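Local coordinates for segregation and condensation protein A (PDB 5H66), which is a bacterial kleisin that probably bridges the heads of SMC proteins in the condensin complex that compacts and segregates chromosomes, at residues C[15-20]-C[31-36]; C[25-30]-C[68-73]. All blocks are in the same frame, centred on the assembly; numbering follows the deposited sequence.

Interaction 1 of 2, residues C[15-20]-C[31-36]; sequences NEIVHS and MDLFPY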
loop_
_atom_site.group_PDB
_atom_site.type_symbol
_atom_site.label_atom_id
_atom_site.label_comp_id
_atom_site.label_asym_id
_atom_site.label_seq_id
_atom_site.Cartn_x
_atom_site.Cartn_y
_atom_site.Cartn_z
ATOM N N ASN C 15 -18.559 23.328 -16.420
ATOM C CA ASN C 15 -19.319 24.382 -17.084
ATOM C C ASN C 15 -20.042 25.255 -16.070
ATOM O O ASN C 15 -19.876 26.480 -16.045
ATOM C CB ASN C 15 -20.330 23.759 -18.046
ATOM C CG ASN C 15 -19.688 23.230 -19.306
ATOM O OD1 ASN C 15 -20.352 22.601 -20.134
ATOM N ND2 ASN C 15 -18.393 23.486 -19.468
ATOM N N GLU C 16 -20.846 24.624 -15.214
ATOM C CA GLU C 16 -21.695 25.360 -14.285
ATOM C C GLU C 16 -20.885 26.202 -13.301
ATOM O O GLU C 16 -21.329 27.291 -12.919
ATOM C CB GLU C 16 -22.603 24.377 -13.545
ATOM C CG GLU C 16 -23.317 23.410 -14.480
ATOM C CD GLU C 16 -23.969 22.247 -13.755
ATOM O OE1 GLU C 16 -23.812 22.137 -12.522
ATOM O OE2 GLU C 16 -24.642 21.435 -14.426
ATOM N N ILE C 17 -19.704 25.734 -12.882
ATOM C CA ILE C 17 -18.895 26.525 -11.954
ATOM C C ILE C 17 -18.351 27.771 -12.646
ATOM O O ILE C 17 -18.408 28.877 -12.093
ATOM C CB ILE C 17 -17.764 25.681 -11.333
ATOM C CG1 ILE C 17 -18.313 24.446 -10.613
ATOM C CG2 ILE C 17 -16.988 26.508 -10.325
ATOM C CD1 ILE C 17 -18.827 23.358 -11.508
ATOM N N VAL C 18 -17.803 27.609 -13.854
ATOM C CA VAL C 18 -17.320 28.762 -14.614
ATOM C C VAL C 18 -18.447 29.763 -14.833
ATOM O O VAL C 18 -18.277 30.974 -14.643
ATOM C CB VAL C 18 -16.708 28.307 -15.951
ATOM C CG1 VAL C 18 -16.477 29.500 -16.873
ATOM C CG2 VAL C 18 -15.412 27.553 -15.718
ATOM N N HIS C 19 -19.624 29.265 -15.223
ATOM C CA HIS C 19 -20.773 30.138 -15.442
ATOM C C HIS C 19 -21.208 30.819 -14.149
ATOM O O HIS C 19 -21.475 32.027 -14.136
ATOM C CB HIS C 19 -21.927 29.335 -16.041
ATOM C CG HIS C 19 -23.096 30.171 -16.459
ATOM N ND1 HIS C 19 -23.994 30.700 -15.558
ATOM C CD2 HIS C 19 -23.517 30.562 -17.685
ATOM C CE1 HIS C 19 -24.918 31.384 -16.210
ATOM N NE2 HIS C 19 -24.651 31.316 -17.502
ATOM N N SER C 20 -21.288 30.064 -13.051
ATOM C CA SER C 20 -21.648 30.659 -11.770
ATOM C C SER C 20 -20.554 31.573 -11.236
ATOM O O SER C 20 -20.826 32.405 -10.363
ATOM C CB SER C 20 -21.961 29.567 -10.746
ATOM O OG SER C 20 -22.103 30.112 -9.446
ATOM N N MET C 31 -19.278 25.663 -0.430
ATOM C CA MET C 31 -20.588 25.178 -0.014
ATOM C C MET C 31 -21.722 25.982 -0.636
ATOM O O MET C 31 -22.859 25.501 -0.681
ATOM C CB MET C 31 -20.693 25.205 1.510
ATOM C CG MET C 31 -19.629 24.384 2.226
ATOM S SD MET C 31 -19.589 22.652 1.716
ATOM C CE MET C 31 -21.089 22.051 2.487
ATOM N N ASP C 32 -21.439 27.195 -1.113
ATOM C CA ASP C 32 -22.449 28.040 -1.735
ATOM C C ASP C 32 -22.471 27.931 -3.251
ATOM O O ASP C 32 -23.449 28.367 -3.869
ATOM C CB ASP C 32 -22.231 29.506 -1.337
ATOM C CG ASP C 32 -22.550 29.764 0.122
ATOM O OD1 ASP C 32 -23.533 29.179 0.625
ATOM O OD2 ASP C 32 -21.816 30.549 0.764
ATOM N N LEU C 33 -21.420 27.361 -3.854
ATOM C CA LEU C 33 -21.379 27.154 -5.300
ATOM C C LEU C 33 -22.663 26.528 -5.820
ATOM O O LEU C 33 -23.091 26.819 -6.945
ATOM C CB LEU C 33 -20.187 26.270 -5.663
ATOM C CG LEU C 33 -19.096 26.885 -6.532
ATOM C CD1 LEU C 33 -18.029 25.847 -6.817
ATOM C CD2 LEU C 33 -19.697 27.410 -7.823
ATOM N N PHE C 34 -23.286 25.667 -5.020
ATOM C CA PHE C 34 -24.575 25.084 -5.333
ATOM C C PHE C 34 -25.455 25.218 -4.099
ATOM O O PHE C 34 -25.016 24.872 -2.988
ATOM C CB PHE C 34 -24.426 23.622 -5.757
ATOM C CG PHE C 34 -23.962 23.462 -7.170
ATOM C CD1 PHE C 34 -22.615 23.538 -7.480
ATOM C CD2 PHE C 34 -24.871 23.266 -8.193
ATOM C CE1 PHE C 34 -22.180 23.405 -8.784
ATOM C CE2 PHE C 34 -24.445 23.132 -9.499
ATOM C CZ PHE C 34 -23.096 23.205 -9.793
ATOM N N PRO C 35 -26.693 25.732 -4.246
ATOM C CA PRO C 35 -27.554 26.009 -3.083
ATOM C C PRO C 35 -27.563 24.892 -2.053
ATOM O O PRO C 35 -27.164 25.100 -0.902
ATOM C CB PRO C 35 -28.946 26.201 -3.709
ATOM C CG PRO C 35 -28.782 25.941 -5.203
ATOM C CD PRO C 35 -27.334 26.126 -5.509
ATOM N N TYR C 36 -28.003 23.703 -2.451
ATOM C CA TYR C 36 -27.845 22.523 -1.618
ATOM C C TYR C 36 -27.294 21.380 -2.452
ATOM O O TYR C 36 -27.661 21.213 -3.620
ATOM C CB TYR C 36 -29.149 22.087 -0.960
ATOM C CG TYR C 36 -28.907 20.974 0.028
ATOM C CD1 TYR C 36 -28.218 21.213 1.209
ATOM C CD2 TYR C 36 -29.327 19.675 -0.238
ATOM C CE1 TYR C 36 -27.978 20.198 2.113
ATOM C CE2 TYR C 36 -29.091 18.652 0.660
ATOM C CZ TYR C 36 -28.416 18.920 1.833
ATOM O OH TYR C 36 -28.176 17.905 2.733
#
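Phe34 sets its CG beside the backbone N (chi1 -79°), and Glu16, with CG likewise next to its own backbone N (chi1 -49°), runs out extended, so that its carboxylate arrives at the far edge of the Phe34 ring. The contact belongs to the winged-helix fold of this kleisin domain: helix 11-23 is the first helix, and residues 31-36 form the link from the short strand 28-29 to helix 39-54. Glu16 OE1 lies in the plane of the ring, 3.0 Å from Phe34 CZ and 3.2 Å from Phe34 CE2. The carboxylate is turned 54° against the ring, and OE1 is the oxygen that meets it. An acidic oxygen at the hydrogen-bearing rim probably gains a modest electrostatic benefit. Arg13 lies near both residues, making a cation-pi contact with Phe34 and a long, weak ion pair with Glu16. His41 meets the same ring edge-to-face. Nearer the helix backbone, Glu16 CB also approaches Phe34 CZ, at 4.0 Å.

Beside this polar edge the contact turns apolar and buried. Leu33 presents both methyls to the helix, and its fork receives Ile17 CG2, which is 3.7 Å from Leu33 CD1 and 3.8 Å from Leu33 CD2; the two side chains cross at about a right angle. The other branch of Ile17 leads to the aromatic neighbour, CD1 approaching the Phe34 edge near the ring plane, 4.3 Å from Phe34 CE1. Ile17 also packs on Ala48 and Leu52 of helix 39-54, joining the loop contact to the hydrophobic core between the two helices. One turn along from Glu16, Ser20 brings its hydroxyl to a Leu33 methyl, with Ser20 OG 4.0 Å from Leu33 CD2.

Interaction 2 of 2, residues C[25-30]-C[68-73]; sequences GTRINF and DIYITG
Arg27 lays its guanidinium flat on Tyr70 across the small antiparallel sheet of the winged helix, where the outer strand 28-29 pairs with the central strand 69-73, the second strand of the wing hairpin. Beyond CB the chain is extended from CG to NE: Arg27 CG passes 3.9 Å from Thr72 OG1, CD reaches 4.0 Å from Tyr70 CB, and NE comes 3.7 Å from that same Tyr70 CB. Arg27 CZ then sits 3.6 Å from Tyr70 CD2, NH1 lies over the centre of the ring, and NH2 stays close to CD2. The guanidinium and ring planes are only 6° apart, a parallel cation-pi stack. Glu61 on the neighbouring strand 58-62 adds a long, weak ion pair to Arg27 NH2.

Asn29 shares this face of the sheet. With CG anti to the backbone N (chi1 -173°), its amide reaches Asp68, and ND2 donates a nearly straight 2.6 Å hydrogen bond to the anti side of Asp68 OD2, somewhat out of the carboxylate plane. Its OD1 meanwhile accepts from Met31 N, fixing both ends of the amide.

The backbones are joined by Ile71 N to Ile28 O at 2.8 Å and Phe30 N to Ile69 O at 2.8 Å; the return bond from Ile28 N to Ile71 O is weak. On the opposite face, turned to Leu21 of helix 11-23, Ile28 CG1 packs 3.6 Å from Ile71 CB. Ile71 CD1 also lies against the edge of the Phe30 ring.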
loop_
_atom_site.group_PDB
_atom_site.type_symbol
_atom_site.label_atom_id
_atom_site.label_comp_id
_atom_site.label_asym_id
_atom_site.label_seq_id
_atom_site.Cartn_x
_atom_site.Cartn_y
_atom_site.Cartn_z
ATOM N N GLY C 25 -19.466 38.273 -9.012
ATOM C CA GLY C 25 -18.377 39.152 -9.385
ATOM C C GLY C 25 -17.051 38.789 -8.750
ATOM O O GLY C 25 -15.989 39.034 -9.332
ATOM N N THR C 26 -17.099 38.203 -7.553
ATOM C CA THR C 26 -15.884 37.942 -6.793
ATOM C C THR C 26 -15.833 36.516 -6.258
ATOM O O THR C 26 -16.089 35.551 -6.987
ATOM C CB THR C 26 -15.764 38.928 -5.623
ATOM O OG1 THR C 26 -16.891 38.773 -4.749
ATOM C CG2 THR C 26 -15.705 40.367 -6.125
ATOM N N ARG C 27 -15.495 36.391 -4.973
ATOM C CA ARG C 27 -15.382 35.124 -4.261
ATOM C C ARG C 27 -16.648 34.281 -4.336
ATOM O O ARG C 27 -17.728 34.785 -4.666
ATOM C CB ARG C 27 -15.060 35.388 -2.790
ATOM C CG ARG C 27 -13.638 35.125 -2.357
ATOM C CD ARG C 27 -13.542 35.342 -0.859
ATOM N NE ARG C 27 -12.231 35.001 -0.317
ATOM C CZ ARG C 27 -11.981 34.858 0.981
ATOM N NH1 ARG C 27 -12.956 35.025 1.867
ATOM N NH2 ARG C 27 -10.761 34.547 1.395
ATOM N N ILE C 28 -16.514 32.997 -4.019
ATOM C CA ILE C 28 -17.645 32.124 -3.717
ATOM C C ILE C 28 -17.164 31.060 -2.742
ATOM O O ILE C 28 -16.121 30.434 -2.957
ATOM C CB ILE C 28 -18.249 31.463 -4.972
ATOM C CG1 ILE C 28 -17.159 31.150 -5.996
ATOM C CG2 ILE C 28 -19.358 32.321 -5.567
ATOM C CD1 ILE C 28 -17.657 30.390 -7.200
ATOM N N ASN C 29 -17.912 30.870 -1.659
ATOM C CA ASN C 29 -17.675 29.728 -0.790
ATOM C C ASN C 29 -18.065 28.450 -1.523
ATOM O O ASN C 29 -19.072 28.410 -2.235
ATOM C CB ASN C 29 -18.475 29.874 0.504
ATOM C CG ASN C 29 -18.150 28.800 1.524
ATOM O OD1 ASN C 29 -18.460 27.623 1.331
ATOM N ND2 ASN C 29 -17.525 29.204 2.624
ATOM N N PHE C 30 -17.246 27.407 -1.360
ATOM C CA PHE C 30 -17.507 26.142 -2.041
ATOM C C PHE C 30 -18.896 25.609 -1.707
ATOM O O PHE C 30 -19.630 25.163 -2.596
ATOM C CB PHE C 30 -16.429 25.119 -1.669
ATOM C CG PHE C 30 -16.640 23.757 -2.275
ATOM C CD1 PHE C 30 -16.183 23.473 -3.552
ATOM C CD2 PHE C 30 -17.283 22.757 -1.562
ATOM C CE1 PHE C 30 -16.370 22.222 -4.111
ATOM C CE2 PHE C 30 -17.477 21.504 -2.116
ATOM C CZ PHE C 30 -17.017 21.236 -3.393
ATOM N N ASP C 68 -13.254 26.312 5.352
ATOM C CA ASP C 68 -14.021 26.717 4.183
ATOM C C ASP C 68 -13.095 27.000 3.003
ATOM O O ASP C 68 -11.955 27.442 3.166
ATOM C CB ASP C 68 -14.874 27.944 4.507
ATOM C CG ASP C 68 -16.131 27.589 5.289
ATOM O OD1 ASP C 68 -16.025 27.265 6.493
ATOM O OD2 ASP C 68 -17.230 27.626 4.697
ATOM N N ILE C 69 -13.594 26.717 1.802
ATOM C CA ILE C 69 -12.839 26.858 0.562
ATOM C C ILE C 69 -13.470 27.975 -0.255
ATOM O O ILE C 69 -14.686 27.966 -0.492
ATOM C CB ILE C 69 -12.815 25.543 -0.237
ATOM C CG1 ILE C 69 -12.190 24.418 0.594
ATOM C CG2 ILE C 69 -12.068 25.727 -1.553
ATOM C CD1 ILE C 69 -12.729 23.047 0.271
ATOM N N TYR C 70 -12.651 28.929 -0.688
ATOM C CA TYR C 70 -13.121 30.081 -1.447
ATOM C C TYR C 70 -12.611 29.993 -2.877
ATOM O O TYR C 70 -11.426 29.724 -3.107
ATOM C CB TYR C 70 -12.686 31.387 -0.777
ATOM C CG TYR C 70 -13.255 31.528 0.621
ATOM C CD1 TYR C 70 -14.616 31.740 0.819
ATOM C CD2 TYR C 70 -12.441 31.413 1.742
ATOM C CE1 TYR C 70 -15.146 31.852 2.093
ATOM C CE2 TYR C 70 -12.963 31.524 3.021
ATOM C CZ TYR C 70 -14.316 31.742 3.190
ATOM O OH TYR C 70 -14.837 31.850 4.462
ATOM N N ILE C 71 -13.513 30.214 -3.831
ATOM C CA ILE C 71 -13.261 30.013 -5.252
ATOM C C ILE C 71 -13.305 31.364 -5.953
ATOM O O ILE C 71 -14.187 32.188 -5.680
ATOM C CB ILE C 71 -14.298 29.043 -5.854
ATOM C CG1 ILE C 71 -14.092 27.627 -5.313
ATOM C CG2 ILE C 71 -14.250 29.055 -7.371
ATOM C CD1 ILE C 71 -15.299 27.039 -4.641
ATOM N N THR C 72 -12.354 31.590 -6.859
ATOM C CA THR C 72 -12.304 32.821 -7.636
ATOM C C THR C 72 -11.851 32.507 -9.054
ATOM O O THR C 72 -10.909 31.734 -9.255
ATOM C CB THR C 72 -11.357 33.852 -6.995
ATOM O OG1 THR C 72 -11.861 34.231 -5.708
ATOM C CG2 THR C 72 -11.235 35.093 -7.868
ATOM N N GLY C 73 -12.531 33.102 -10.034
ATOM C CA GLY C 73 -12.127 32.942 -11.415
ATOM C C GLY C 73 -10.790 33.599 -11.699
ATOM O O GLY C 73 -10.317 34.463 -10.962
#

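Interactions 1 and 2 have centres 10 Å apart and meet directly at Leu33. Its CD2 lies 3.7 Å from Ile28 CD1, and its CD1 lies 3.7 Å from Ile71 CD1, so one leucine packs helix 11-23 on one hand and the paired strands on the other. The four segments alternate along the chain: the helix of interaction 1 leads into strand 28-29, which runs on into the loop 31-36, while strand 69-73, near the C-terminal end, comes back to pair with that strand. Together with helix 39-54, they contribute to the hydrophobic interior of the winged helix.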